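Local coordinates for protein PnpC (Pseudomonas putida, PDB 3N9T) that probably uses ferric iron and molecular oxygen to cleave the aromatic ring of hydroxyquinol between two neighbouring hydroxylated carbons, as an intradiol dioxygenase, at residues A[122-127]-A[169-174]; A[148-153]-A[222-227]; A[260-265]-A[276-281]; A[99-104]-A[250-255]; A[12-17]-A[35-40]. All blocks are in the same frame, centred on the assembly; numbering follows the deposited sequence.

Contact 1 of 5, residues A[122-127]-A[169-174]; sequences MALTDG and FGNLRG
A type II beta turn from Gly-170 to Arg-173, leading into strand 173-177, is clasped by the loop residues Met-122 to Thr-125, with Met-122, Leu-172 and Asn-171 doing most of the touching. The turn is closed by Arg-173 N to Gly-170 O, 3.0 Å, which leaves Leu-172 N pointing outward to donate to Met-122 O at 2.7 Å. Asn-171 suits its corner because its amide can both accept and donate. With CG anti to the backbone N (chi1 -173°), the amide is carried across to the loop, where Asn-171 OD1 receives Leu-124 N at 2.7 Å, the donor lying nearly along the C=O axis (174°). Asn-171 ND2 makes a weak bond to Thr-125 OG1, 3.4 Å, and a sound one to Gln-167 OE1, so both ends of the amide are engaged and its rotation is likely to be fixed. Apolar contacts flank these bonds. The Leu-172 branch CD2 lies 3.6 Å from Ala-123 CB, a methyl small enough to let the backbones approach. Met-122 stretches its chain beside the turn and lays SD 3.6 Å from Leu-172 C, its flexible thioether following the backbone. Arg-173 turns away, bonding to Ser-161 and Phe-108 and packing on iron ligand Tyr-160. The clasp lies against strand 183-189, where Met-122 and Leu-172 rest on Thr-188, while Met-122 also reaches Val-151 of strand 148-152.

Contact 2 of 5, residues A[148-153]-A[222-227]; sequences VLDVWQ and MIQAPG
Val-148, Leu-149 and Asp-150 pair with Gln-224, Ile-223 and Met-222 as antiparallel strands, the segment axes 4.7 Å apart at 169°. Four backbone bonds hold them: Val-148 N to Gln-224 O is 2.9 Å and almost straight (172°), Gln-224 N to Val-148 O 3.0 Å, and Asp-150 and Met-222 exchange a similar pair. The tight part is the non-hydrogen-bonded pair Leu-149 and Ile-223. Their side chains lie alongside each other, pointing the same way, with CD2 of Leu-149 3.8 Å from CD1 of Ile-223; branched aliphatics suit a buried face that also receives Phe-221 and Phe-285. The other face, bearing Val-148, Asp-150, Met-222 and Gln-224, is more loosely joined and partly exposed at its Val-148 and Gln-224 end. Between Asp-150 OD2 and Met-222 O lies a water whose exact bonding is doubtful, while the Asp-150 carboxylate also forms a salt bridge with Arg-175, which probably offsets its buried charge. Further along, Trp-152 CZ3 comes 4.2 Å from Met-222 CB, and its indole stacks on iron ligand His-220. Strand 148-152 thus runs between strands 173-177 and 214-224, and strand 214-224 pairs in turn with strand 231-237.

Contact 3 of 5, residues A[260-265]-A[276-281]; sequences EDRPAH and YPYKSA
One face of the Tyr-278 ring carries Arg-262 CB, a CH-pi contact 3.8 Å from the ring centroid, while Ser-280 CB lies over the centre of one face of the Arg-262 guanidinium; the two planes are 55° apart. All three side chains share a face of an antiparallel pairing between strands 256-262 and 278-287, whose segments are strongly twisted, at 131°. Tyr-278 CG sits between the backbone N and the carbonyl carbon (chi1 64°), which swings the ring across to its Arg-262 neighbour. With a leucine in place of Tyr-278 the CH-pi contact is gone, and a gap would probably open under Arg-262 CB. Backbone bonds fix the register: Arg-262 N reaches Tyr-278 O at 2.8 Å, and Glu-260 N meets Ser-280 O at 2.8 Å. Arginine suits this place because its several N-H groups serve different acceptors: NH1 forms a salt bridge with Asp-266, and NH2 bonds to Tyr-133. On the face that bears Asp-261 and Lys-279, these charges pair toward the surface, though the position of the carboxylate oxygen is doubtful. Arg-262 NE donates to Glu-260 OE1 at 3.0 Å, using the lone pair turned away from the other carboxylate oxygen.

Contact 4 of 5, residues A[99-104]-A[250-255]; sequences ATETTV and GVKGSL
Glu-101 OE1 is gripped twice, by Ser-254 OG at 2.6 Å and by a water at 2.7 Å that also accepts from Ser-254 N. These bonds join the loop that follows helix 84-91 to the 3-10 turn of residues 253-255, just ahead of strand 256-262 in the beta-rich catalytic domain of the intradiol dioxygenases. The serine hydroxyl approaches the anti lone pair of the carboxylate. It also receives a second water, 2.6 Å from Ser-254 OG, which accepts from Glu-101 N, so that side chain and backbone of the glutamate are both tied to one small residue. Serine suits the turn because its short hydroxyl, set between the backbone N and the carbonyl carbon (chi1 71°), can face the glutamate directly. Lys-252 stretches out fully across Glu-101, and its NZ donates to Thr-102 O at 2.8 Å. The charges of Glu-101 and Lys-252 stay beyond salt-bridge range, so their attraction is probably modest. Val-8 of the second subunit packs on these two side chains, placing this polar edge near the dimer contact. Beneath it the contact is apolar and buried. Leu-255 spreads its two branches between threonines, and Thr-103, whose CG2 also nears Gly-250 O, backs onto His-234 of strand 231-237. Thr-100 combines a methyl for packing with a hydroxyl bonded to Val-286 N; Thr-102, pointing away, bonds Asp-89 through its hydroxyl. Leu-255 CD1 meets Thr-103 CG2 at 3.5 Å, while CD2 meets Thr-100 CG2 at 3.7 Å.

Contact 5 of 5, residues A[12-17]-A[35-40]; sequences ISDQAV and LVRHLH
Arg-37 leaves its helix with CG anti to the backbone N (chi1 -179°) and then bends at chi2 and chi3, folding its guanidinium over the neighbouring helix toward Asp-14 and Val-17. There Arg-37 NH2 donates to Asp-14 OD1 at 3.1 Å, a salt bridge met at the guanidinium edge although the two planes stand 74° apart. Val-17 CG2 lies over one face of the same group, 3.7 Å from Arg-37 NH2, so arginine uses both its charge and its flat surface. Were Arg-37 an alanine, Asp-14 would probably be left without its charged mate and the Val-17 methyl without its flat cover. Farther along, Ser-13 OG and His-40 ND1 share a hydrogen bond of 2.7 Å at the imidazole edge, with His-40 NE2 bonded to Leu-82 O of the second subunit. Small and beta-branched residues fill the space between: Val-36 CG1 touches Val-17 CG2 at 3.6 Å and Ala-16 CB at 3.8 Å. The helix axes, 9.3 Å apart, run nearly antiparallel at 157°, as in a helical hairpin. This pairing belongs to the N-terminal helical region of catechol-type intradiol dioxygenases, where the side of helix 26-46 that turns to the second subunit also touches bound phospholipid.

Overall arrangement
Contacts 1, 2 and 3 all reach the same mixed sheet of the catalytic domain, but contacts 1 and 2 are buried whereas contact 3 is a surface pairing, rich in charged groups. Contacts 1 and 2 touch directly, since strands 173-177 and 148-152 are neighbours, and both lie close to iron ligands. Contact 4, also largely buried, closes a long loop within which contacts 1 and 2 are nested; it mixes a water-linked carboxylate and serine with leucine and threonine methyls. Contact 5 stands apart, about 35 Å from contact 4 between centres, and joins helices, its buried apolar side chains lying beside a salt bridge. Contacts 4 and 5 alone touch the second subunit.

Contact 1 of 5, residues A[122-127]-A[169-174]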
# COMPACT_ATOMS: atom_id res chain seq x y z
N MET A 122 -7.42 -35.51 19.11
CA MET A 122 -8.06 -34.79 18.00
C MET A 122 -7.50 -35.15 16.60
O MET A 122 -7.95 -34.57 15.59
CB MET A 122 -8.02 -33.27 18.19
CG MET A 122 -6.58 -32.68 18.54
SD MET A 122 -6.74 -30.94 18.40
CE MET A 122 -5.00 -30.51 18.21
N ALA A 123 -6.50 -36.03 16.57
CA ALA A 123 -5.83 -36.38 15.32
C ALA A 123 -6.59 -37.54 14.71
O ALA A 123 -6.49 -38.66 15.15
CB ALA A 123 -4.39 -36.77 15.53
N LEU A 124 -7.38 -37.25 13.70
CA LEU A 124 -8.10 -38.30 13.03
C LEU A 124 -7.27 -38.83 11.86
O LEU A 124 -7.61 -39.87 11.31
CB LEU A 124 -9.50 -37.80 12.62
CG LEU A 124 -10.25 -37.03 13.74
CD1 LEU A 124 -11.61 -36.70 13.29
CD2 LEU A 124 -10.30 -37.77 15.06
N THR A 125 -6.17 -38.15 11.51
CA THR A 125 -5.29 -38.58 10.41
C THR A 125 -3.93 -39.13 10.91
O THR A 125 -3.66 -39.17 12.11
CB THR A 125 -5.09 -37.46 9.37
OG1 THR A 125 -4.57 -36.28 10.00
CG2 THR A 125 -6.44 -37.11 8.71
N ASP A 126 -3.09 -39.58 9.97
CA ASP A 126 -1.72 -40.09 10.22
C ASP A 126 -0.79 -39.05 10.81
O ASP A 126 -0.78 -37.91 10.34
CB ASP A 126 -1.03 -40.43 8.85
CG ASP A 126 -1.52 -41.72 8.23
OD1 ASP A 126 -2.35 -42.44 8.87
OD2 ASP A 126 -1.05 -42.02 7.08
N GLY A 127 0.09 -39.45 11.73
CA GLY A 127 1.14 -38.50 12.13
C GLY A 127 1.86 -39.15 13.28
O GLY A 127 1.53 -40.25 13.63
N PHE A 169 -14.34 -33.78 9.43
CA PHE A 169 -14.82 -32.72 10.31
C PHE A 169 -14.14 -32.80 11.68
O PHE A 169 -14.06 -33.85 12.29
CB PHE A 169 -16.35 -32.81 10.52
CG PHE A 169 -16.88 -31.79 11.47
CD1 PHE A 169 -17.31 -30.55 11.02
CD2 PHE A 169 -16.95 -32.07 12.84
CE1 PHE A 169 -17.80 -29.58 11.90
CE2 PHE A 169 -17.41 -31.12 13.74
CZ PHE A 169 -17.85 -29.86 13.27
N GLY A 170 -13.63 -31.65 12.14
CA GLY A 170 -13.01 -31.53 13.48
C GLY A 170 -11.60 -32.06 13.57
O GLY A 170 -11.00 -31.98 14.61
N ASN A 171 -11.03 -32.54 12.47
CA ASN A 171 -9.71 -33.10 12.56
C ASN A 171 -8.73 -32.03 13.07
O ASN A 171 -8.71 -30.93 12.57
CB ASN A 171 -9.24 -33.51 11.18
CG ASN A 171 -7.95 -34.25 11.23
OD1 ASN A 171 -7.74 -35.14 12.06
ND2 ASN A 171 -7.08 -33.94 10.27
N LEU A 172 -7.92 -32.42 14.03
CA LEU A 172 -6.85 -31.56 14.58
C LEU A 172 -7.40 -30.22 14.96
O LEU A 172 -6.68 -29.21 14.92
CB LEU A 172 -5.69 -31.45 13.56
CG LEU A 172 -4.93 -32.80 13.38
CD1 LEU A 172 -3.98 -32.72 12.20
CD2 LEU A 172 -4.17 -33.30 14.63
N ARG A 173 -8.68 -30.20 15.37
CA ARG A 173 -9.26 -29.04 16.07
C ARG A 173 -10.03 -29.54 17.29
O ARG A 173 -10.54 -30.68 17.31
CB ARG A 173 -10.18 -28.20 15.18
CG ARG A 173 -9.62 -27.84 13.82
CD ARG A 173 -10.68 -27.18 12.92
NE ARG A 173 -10.00 -26.70 11.70
CZ ARG A 173 -9.44 -25.51 11.58
NH1 ARG A 173 -9.45 -24.65 12.61
NH2 ARG A 173 -8.82 -25.18 10.44
N GLY A 174 -10.05 -28.72 18.33
CA GLY A 174 -10.89 -29.06 19.49
C GLY A 174 -11.00 -27.94 20.49
O GLY A 174 -10.11 -27.09 20.57

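Contact 2 of 5, residues A[148-153]-A[222-227]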
# COMPACT_ATOMS: atom_id res chain seq x y z
N VAL A 148 -11.32 -22.42 28.73
CA VAL A 148 -11.59 -23.10 27.50
C VAL A 148 -10.39 -22.84 26.53
O VAL A 148 -10.03 -21.69 26.33
CB VAL A 148 -12.96 -22.59 26.86
CG1 VAL A 148 -13.10 -23.12 25.56
CG2 VAL A 148 -14.16 -23.15 27.59
N LEU A 149 -9.74 -23.90 26.02
CA LEU A 149 -8.60 -23.81 25.11
C LEU A 149 -9.08 -24.30 23.76
O LEU A 149 -9.30 -25.52 23.61
CB LEU A 149 -7.44 -24.74 25.56
CG LEU A 149 -6.88 -24.40 26.95
CD1 LEU A 149 -7.68 -25.15 28.09
CD2 LEU A 149 -5.43 -24.73 27.05
N ASP A 150 -9.25 -23.37 22.81
CA ASP A 150 -9.59 -23.76 21.42
C ASP A 150 -8.28 -23.96 20.73
O ASP A 150 -7.45 -23.02 20.73
CB ASP A 150 -10.32 -22.62 20.69
CG ASP A 150 -11.78 -22.45 21.17
OD1 ASP A 150 -12.50 -23.45 21.22
OD2 ASP A 150 -12.16 -21.32 21.52
N VAL A 151 -8.08 -25.13 20.13
CA VAL A 151 -6.75 -25.42 19.53
C VAL A 151 -6.95 -25.89 18.11
O VAL A 151 -7.95 -26.53 17.81
CB VAL A 151 -5.94 -26.48 20.32
CG1 VAL A 151 -5.76 -25.96 21.72
CG2 VAL A 151 -6.69 -27.86 20.38
N TRP A 152 -5.97 -25.61 17.25
CA TRP A 152 -6.02 -26.09 15.87
C TRP A 152 -4.56 -26.15 15.32
O TRP A 152 -3.64 -25.41 15.77
CB TRP A 152 -7.01 -25.22 15.03
CG TRP A 152 -6.64 -23.76 14.77
CD1 TRP A 152 -6.12 -23.21 13.59
CD2 TRP A 152 -6.76 -22.65 15.71
NE1 TRP A 152 -5.95 -21.81 13.77
CE2 TRP A 152 -6.34 -21.46 15.04
CE3 TRP A 152 -7.22 -22.55 17.05
CZ2 TRP A 152 -6.28 -20.19 15.69
CZ3 TRP A 152 -7.19 -21.32 17.69
CH2 TRP A 152 -6.69 -20.14 17.00
N GLN A 153 -4.34 -27.05 14.37
CA GLN A 153 -3.02 -27.26 13.78
C GLN A 153 -3.20 -27.90 12.40
O GLN A 153 -4.27 -28.47 12.09
CB GLN A 153 -2.20 -28.20 14.65
CG GLN A 153 -2.70 -29.60 14.80
CD GLN A 153 -1.69 -30.50 15.55
OE1 GLN A 153 -1.73 -30.56 16.76
NE2 GLN A 153 -0.77 -31.15 14.83
N MET A 222 -6.40 -20.46 21.42
CA MET A 222 -7.16 -19.35 21.94
C MET A 222 -7.75 -19.79 23.28
O MET A 222 -8.51 -20.75 23.33
CB MET A 222 -8.30 -18.97 20.97
CG MET A 222 -9.22 -17.77 21.56
SD MET A 222 -10.44 -17.36 20.35
CE MET A 222 -9.97 -15.79 19.87
N ILE A 223 -7.40 -19.10 24.35
CA ILE A 223 -7.79 -19.50 25.70
C ILE A 223 -8.66 -18.40 26.30
O ILE A 223 -8.30 -17.23 26.22
CB ILE A 223 -6.53 -19.71 26.57
CG1 ILE A 223 -5.58 -20.66 25.83
CG2 ILE A 223 -6.88 -20.27 27.98
CD1 ILE A 223 -4.39 -21.06 26.55
N GLN A 224 -9.81 -18.79 26.85
CA GLN A 224 -10.75 -17.84 27.44
C GLN A 224 -11.18 -18.38 28.80
O GLN A 224 -11.32 -19.58 28.97
CB GLN A 224 -11.99 -17.67 26.54
CG GLN A 224 -11.71 -16.86 25.30
CD GLN A 224 -12.88 -16.87 24.38
OE1 GLN A 224 -13.09 -17.81 23.63
NE2 GLN A 224 -13.66 -15.85 24.46
N ALA A 225 -11.36 -17.47 29.76
CA ALA A 225 -11.97 -17.79 31.04
C ALA A 225 -12.59 -16.54 31.68
O ALA A 225 -12.05 -15.45 31.55
CB ALA A 225 -10.93 -18.40 32.01
N PRO A 226 -13.70 -16.73 32.42
CA PRO A 226 -14.41 -15.60 33.09
C PRO A 226 -13.45 -14.88 34.01
O PRO A 226 -12.76 -15.51 34.81
CB PRO A 226 -15.53 -16.31 33.88
CG PRO A 226 -15.77 -17.63 33.08
CD PRO A 226 -14.33 -18.04 32.69
N GLY A 227 -13.34 -13.57 33.87
CA GLY A 227 -12.44 -12.82 34.72
C GLY A 227 -11.12 -12.55 34.07
O GLY A 227 -10.36 -11.74 34.59
O HOH W 1 -11.35 -20.24 23.66

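Contact 3 of 5, residues A[260-265]-A[276-281]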
# COMPACT_ATOMS: atom_id res chain seq x y z
N GLU A 260 9.41 -33.75 23.82
CA GLU A 260 10.40 -34.73 24.37
C GLU A 260 9.97 -36.12 24.04
O GLU A 260 8.79 -36.40 23.90
CB GLU A 260 10.50 -34.64 25.89
CG GLU A 260 10.67 -33.25 26.44
CD GLU A 260 10.87 -33.25 27.95
OE1 GLU A 260 10.46 -34.22 28.64
OE2 GLU A 260 11.49 -32.30 28.44
N ASP A 261 10.93 -37.02 23.92
CA ASP A 261 10.59 -38.43 23.67
C ASP A 261 10.37 -39.07 25.02
O ASP A 261 11.20 -38.95 25.88
CB ASP A 261 11.71 -39.12 22.87
CG ASP A 261 11.99 -38.40 21.55
OD1 ASP A 261 11.27 -38.68 20.57
OD2 ASP A 261 12.90 -37.52 21.50
N ARG A 262 9.22 -39.68 25.24
CA ARG A 262 8.93 -40.24 26.55
C ARG A 262 8.72 -41.74 26.47
O ARG A 262 8.25 -42.22 25.44
CB ARG A 262 7.64 -39.64 27.13
CG ARG A 262 7.74 -38.17 27.43
CD ARG A 262 8.74 -37.91 28.54
NE ARG A 262 8.54 -36.52 28.89
CZ ARG A 262 7.61 -36.13 29.75
NH1 ARG A 262 6.86 -37.04 30.36
NH2 ARG A 262 7.43 -34.83 30.00
N PRO A 263 8.93 -42.46 27.60
CA PRO A 263 8.77 -43.94 27.69
C PRO A 263 7.31 -44.27 27.71
O PRO A 263 6.49 -43.42 28.14
CB PRO A 263 9.40 -44.29 29.04
CG PRO A 263 9.40 -43.01 29.85
CD PRO A 263 9.48 -41.88 28.85
N ALA A 264 6.95 -45.46 27.26
CA ALA A 264 5.59 -45.96 27.50
C ALA A 264 5.33 -45.93 29.00
O ALA A 264 6.26 -46.13 29.78
CB ALA A 264 5.38 -47.33 26.96
N HIS A 265 4.09 -45.58 29.37
CA HIS A 265 3.63 -45.58 30.75
C HIS A 265 4.35 -44.55 31.61
O HIS A 265 4.40 -44.68 32.83
CB HIS A 265 3.65 -47.03 31.32
CG HIS A 265 3.03 -48.05 30.40
ND1 HIS A 265 1.68 -48.12 30.18
CD2 HIS A 265 3.59 -48.99 29.60
CE1 HIS A 265 1.42 -49.06 29.28
NE2 HIS A 265 2.57 -49.59 28.91
N TYR A 276 2.23 -46.54 24.43
CA TYR A 276 3.51 -46.65 23.75
C TYR A 276 4.41 -45.45 24.00
O TYR A 276 3.93 -44.41 24.47
CB TYR A 276 3.34 -46.87 22.24
CG TYR A 276 2.16 -47.80 21.94
CD1 TYR A 276 2.27 -49.20 22.12
CD2 TYR A 276 0.93 -47.25 21.56
CE1 TYR A 276 1.16 -50.05 21.90
CE2 TYR A 276 -0.18 -48.08 21.32
CZ TYR A 276 -0.07 -49.47 21.50
OH TYR A 276 -1.20 -50.22 21.26
N PRO A 277 5.71 -45.59 23.66
CA PRO A 277 6.64 -44.47 23.73
C PRO A 277 6.09 -43.36 22.83
O PRO A 277 5.47 -43.66 21.80
CB PRO A 277 7.94 -45.06 23.15
CG PRO A 277 7.86 -46.48 23.47
CD PRO A 277 6.40 -46.80 23.17
N TYR A 278 6.27 -42.10 23.22
CA TYR A 278 5.45 -41.05 22.56
C TYR A 278 6.14 -39.72 22.68
O TYR A 278 7.10 -39.57 23.46
CB TYR A 278 4.00 -40.97 23.16
CG TYR A 278 4.00 -40.56 24.62
CD1 TYR A 278 4.30 -41.47 25.61
CD2 TYR A 278 3.70 -39.24 24.99
CE1 TYR A 278 4.32 -41.07 26.98
CE2 TYR A 278 3.74 -38.85 26.29
CZ TYR A 278 4.04 -39.77 27.30
OH TYR A 278 4.05 -39.39 28.65
N LYS A 279 5.67 -38.74 21.91
CA LYS A 279 6.21 -37.38 22.06
C LYS A 279 5.34 -36.51 22.99
O LYS A 279 4.15 -36.61 22.94
CB LYS A 279 6.35 -36.73 20.67
CG LYS A 279 7.17 -37.57 19.65
CD LYS A 279 8.64 -37.02 19.69
CE LYS A 279 9.51 -37.69 18.57
NZ LYS A 279 10.84 -36.97 18.55
N SER A 280 5.96 -35.66 23.83
CA SER A 280 5.21 -34.92 24.83
C SER A 280 5.70 -33.52 24.93
O SER A 280 6.92 -33.31 25.06
CB SER A 280 5.46 -35.47 26.25
OG SER A 280 4.32 -35.11 27.00
N ALA A 281 4.78 -32.57 24.96
CA ALA A 281 5.12 -31.15 25.11
C ALA A 281 4.28 -30.57 26.29
O ALA A 281 3.04 -30.72 26.31
CB ALA A 281 4.82 -30.43 23.83
O HOH W 2 7.46 -32.81 28.17

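Contact 4 of 5, residues A[99-104]-A[250-255]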
# COMPACT_ATOMS: atom_id res chain seq x y z
N ALA A 99 2.57 -12.82 31.87
CA ALA A 99 1.45 -13.42 31.11
C ALA A 99 1.99 -14.01 29.80
O ALA A 99 3.02 -13.54 29.24
CB ALA A 99 0.34 -12.39 30.84
N THR A 100 1.37 -15.09 29.31
CA THR A 100 1.86 -15.63 28.06
C THR A 100 1.79 -14.61 26.93
O THR A 100 0.81 -13.93 26.81
CB THR A 100 1.08 -16.92 27.62
OG1 THR A 100 1.09 -17.81 28.72
CG2 THR A 100 1.76 -17.56 26.41
N GLU A 101 2.86 -14.51 26.12
CA GLU A 101 2.89 -13.62 24.95
C GLU A 101 1.86 -13.99 23.89
O GLU A 101 1.44 -15.17 23.75
CB GLU A 101 4.32 -13.62 24.35
CG GLU A 101 5.33 -12.97 25.32
CD GLU A 101 6.72 -12.76 24.75
OE1 GLU A 101 7.55 -13.71 24.78
OE2 GLU A 101 7.01 -11.61 24.33
N THR A 102 1.39 -12.99 23.17
CA THR A 102 0.37 -13.21 22.18
C THR A 102 0.95 -13.36 20.75
O THR A 102 2.13 -13.09 20.50
CB THR A 102 -0.60 -12.02 22.16
OG1 THR A 102 0.10 -10.85 21.70
CG2 THR A 102 -1.20 -11.79 23.54
N THR A 103 0.12 -13.79 19.81
CA THR A 103 0.45 -13.73 18.38
C THR A 103 -0.84 -13.42 17.62
O THR A 103 -1.95 -13.37 18.22
CB THR A 103 0.87 -15.10 17.84
OG1 THR A 103 -0.27 -16.00 17.92
CG2 THR A 103 2.06 -15.67 18.66
N VAL A 104 -0.73 -13.19 16.31
CA VAL A 104 -1.93 -13.19 15.47
C VAL A 104 -2.71 -14.51 15.55
O VAL A 104 -2.17 -15.57 15.87
CB VAL A 104 -1.62 -12.93 13.98
CG1 VAL A 104 -1.20 -11.48 13.77
CG2 VAL A 104 -0.58 -13.99 13.43
N GLY A 250 6.15 -14.86 13.44
CA GLY A 250 5.29 -15.24 14.57
C GLY A 250 6.02 -15.69 15.86
O GLY A 250 5.45 -15.65 16.96
N VAL A 251 7.25 -16.16 15.72
CA VAL A 251 7.92 -16.90 16.78
C VAL A 251 8.41 -15.88 17.78
O VAL A 251 8.99 -14.86 17.38
CB VAL A 251 9.19 -17.71 16.24
CG1 VAL A 251 9.95 -18.47 17.41
CG2 VAL A 251 8.78 -18.70 15.17
N LYS A 252 8.17 -16.18 19.05
CA LYS A 252 8.83 -15.52 20.17
C LYS A 252 9.51 -16.58 21.07
O LYS A 252 9.03 -17.69 21.16
CB LYS A 252 7.81 -14.72 20.97
CG LYS A 252 7.11 -13.63 20.12
CD LYS A 252 5.95 -12.94 20.91
CE LYS A 252 5.30 -11.86 20.02
NZ LYS A 252 4.20 -11.15 20.74
N GLY A 253 10.65 -16.24 21.67
CA GLY A 253 11.39 -17.14 22.56
C GLY A 253 10.54 -17.94 23.56
O GLY A 253 10.66 -19.14 23.59
N SER A 254 9.63 -17.28 24.29
CA SER A 254 8.85 -17.94 25.31
C SER A 254 7.74 -18.89 24.78
O SER A 254 7.17 -19.66 25.58
CB SER A 254 8.22 -16.88 26.21
OG SER A 254 7.18 -16.17 25.50
N LEU A 255 7.43 -18.84 23.48
CA LEU A 255 6.32 -19.67 22.89
C LEU A 255 6.85 -20.98 22.28
O LEU A 255 6.14 -21.66 21.52
CB LEU A 255 5.63 -18.85 21.77
CG LEU A 255 4.98 -17.56 22.32
CD1 LEU A 255 4.27 -16.81 21.17
CD2 LEU A 255 3.99 -17.87 23.46
O HOH W 3 10.18 -14.38 24.40
O HOH W 4 5.01 -16.30 26.99

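Contact 5 of 5, residues A[12-17]-A[35-40]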
# COMPACT_ATOMS: atom_id res chain seq x y z
N ILE A 12 6.03 19.85 -2.00
CA ILE A 12 5.01 18.88 -2.45
C ILE A 12 4.58 18.02 -1.22
O ILE A 12 3.39 17.75 -0.97
CB ILE A 12 5.62 17.96 -3.57
CG1 ILE A 12 5.92 18.77 -4.85
CG2 ILE A 12 4.65 16.68 -3.83
CD1 ILE A 12 6.89 17.98 -5.90
N SER A 13 5.55 17.54 -0.45
CA SER A 13 5.20 16.73 0.75
C SER A 13 4.43 17.49 1.81
O SER A 13 3.49 16.94 2.43
CB SER A 13 6.47 16.08 1.34
OG SER A 13 7.08 15.38 0.27
N ASP A 14 4.81 18.75 2.06
CA ASP A 14 4.03 19.58 2.99
C ASP A 14 2.59 19.73 2.56
O ASP A 14 1.67 19.59 3.38
CB ASP A 14 4.65 20.99 3.11
CG ASP A 14 5.94 20.98 3.96
OD1 ASP A 14 6.18 19.98 4.68
OD2 ASP A 14 6.69 21.98 3.95
N GLN A 15 2.36 20.06 1.27
CA GLN A 15 0.99 20.21 0.77
C GLN A 15 0.20 18.87 0.95
O GLN A 15 -0.97 18.86 1.32
CB GLN A 15 1.01 20.49 -0.74
CG GLN A 15 1.26 21.88 -1.22
CD GLN A 15 1.35 21.90 -2.76
OE1 GLN A 15 0.37 22.09 -3.40
NE2 GLN A 15 2.51 21.60 -3.31
N ALA A 16 0.85 17.75 0.66
CA ALA A 16 0.17 16.46 0.75
C ALA A 16 -0.23 16.18 2.21
O ALA A 16 -1.36 15.83 2.51
CB ALA A 16 1.08 15.38 0.21
N VAL A 17 0.70 16.36 3.14
CA VAL A 17 0.37 16.22 4.56
C VAL A 17 -0.68 17.22 5.01
O VAL A 17 -1.68 16.87 5.70
CB VAL A 17 1.66 16.32 5.42
CG1 VAL A 17 1.37 16.48 6.97
CG2 VAL A 17 2.57 15.16 5.12
N LEU A 35 0.94 8.69 7.82
CA LEU A 35 1.19 7.74 6.74
C LEU A 35 1.83 8.51 5.53
O LEU A 35 2.80 8.04 4.88
CB LEU A 35 -0.19 7.21 6.40
CG LEU A 35 -0.32 6.32 5.19
CD1 LEU A 35 0.77 5.33 5.28
CD2 LEU A 35 -1.68 5.60 5.30
N VAL A 36 1.27 9.69 5.23
CA VAL A 36 1.80 10.47 4.10
C VAL A 36 3.27 10.91 4.31
O VAL A 36 4.10 10.81 3.40
CB VAL A 36 0.88 11.66 3.81
CG1 VAL A 36 1.52 12.59 2.77
CG2 VAL A 36 -0.48 11.11 3.19
N ARG A 37 3.59 11.40 5.51
CA ARG A 37 4.94 11.82 5.83
C ARG A 37 5.88 10.60 5.67
O ARG A 37 6.93 10.71 5.05
CB ARG A 37 4.98 12.36 7.26
CG ARG A 37 6.40 12.88 7.68
CD ARG A 37 6.95 13.93 6.63
NE ARG A 37 6.15 15.16 6.66
CZ ARG A 37 6.25 16.20 5.83
NH1 ARG A 37 7.14 16.22 4.82
NH2 ARG A 37 5.45 17.27 6.04
N HIS A 38 5.48 9.43 6.18
CA HIS A 38 6.37 8.23 6.11
C HIS A 38 6.52 7.77 4.67
O HIS A 38 7.64 7.40 4.24
CB HIS A 38 5.94 7.05 7.02
CG HIS A 38 6.13 7.30 8.47
ND1 HIS A 38 7.30 6.97 9.13
CD2 HIS A 38 5.39 8.00 9.35
CE1 HIS A 38 7.20 7.34 10.41
NE2 HIS A 38 6.08 7.99 10.56
N LEU A 39 5.43 7.82 3.94
CA LEU A 39 5.46 7.38 2.55
C LEU A 39 6.40 8.28 1.72
O LEU A 39 7.24 7.79 0.96
CB LEU A 39 4.05 7.56 2.03
CG LEU A 39 3.63 7.04 0.67
CD1 LEU A 39 4.18 5.66 0.37
CD2 LEU A 39 2.07 7.08 0.66
N HIS A 40 6.25 9.60 1.91
CA HIS A 40 7.07 10.56 1.21
C HIS A 40 8.54 10.51 1.69
O HIS A 40 9.42 10.64 0.86
CB HIS A 40 6.56 12.01 1.38
CG HIS A 40 5.39 12.34 0.51
ND1 HIS A 40 5.37 13.44 -0.32
CD2 HIS A 40 4.21 11.70 0.30
CE1 HIS A 40 4.22 13.49 -0.96
NE2 HIS A 40 3.50 12.44 -0.60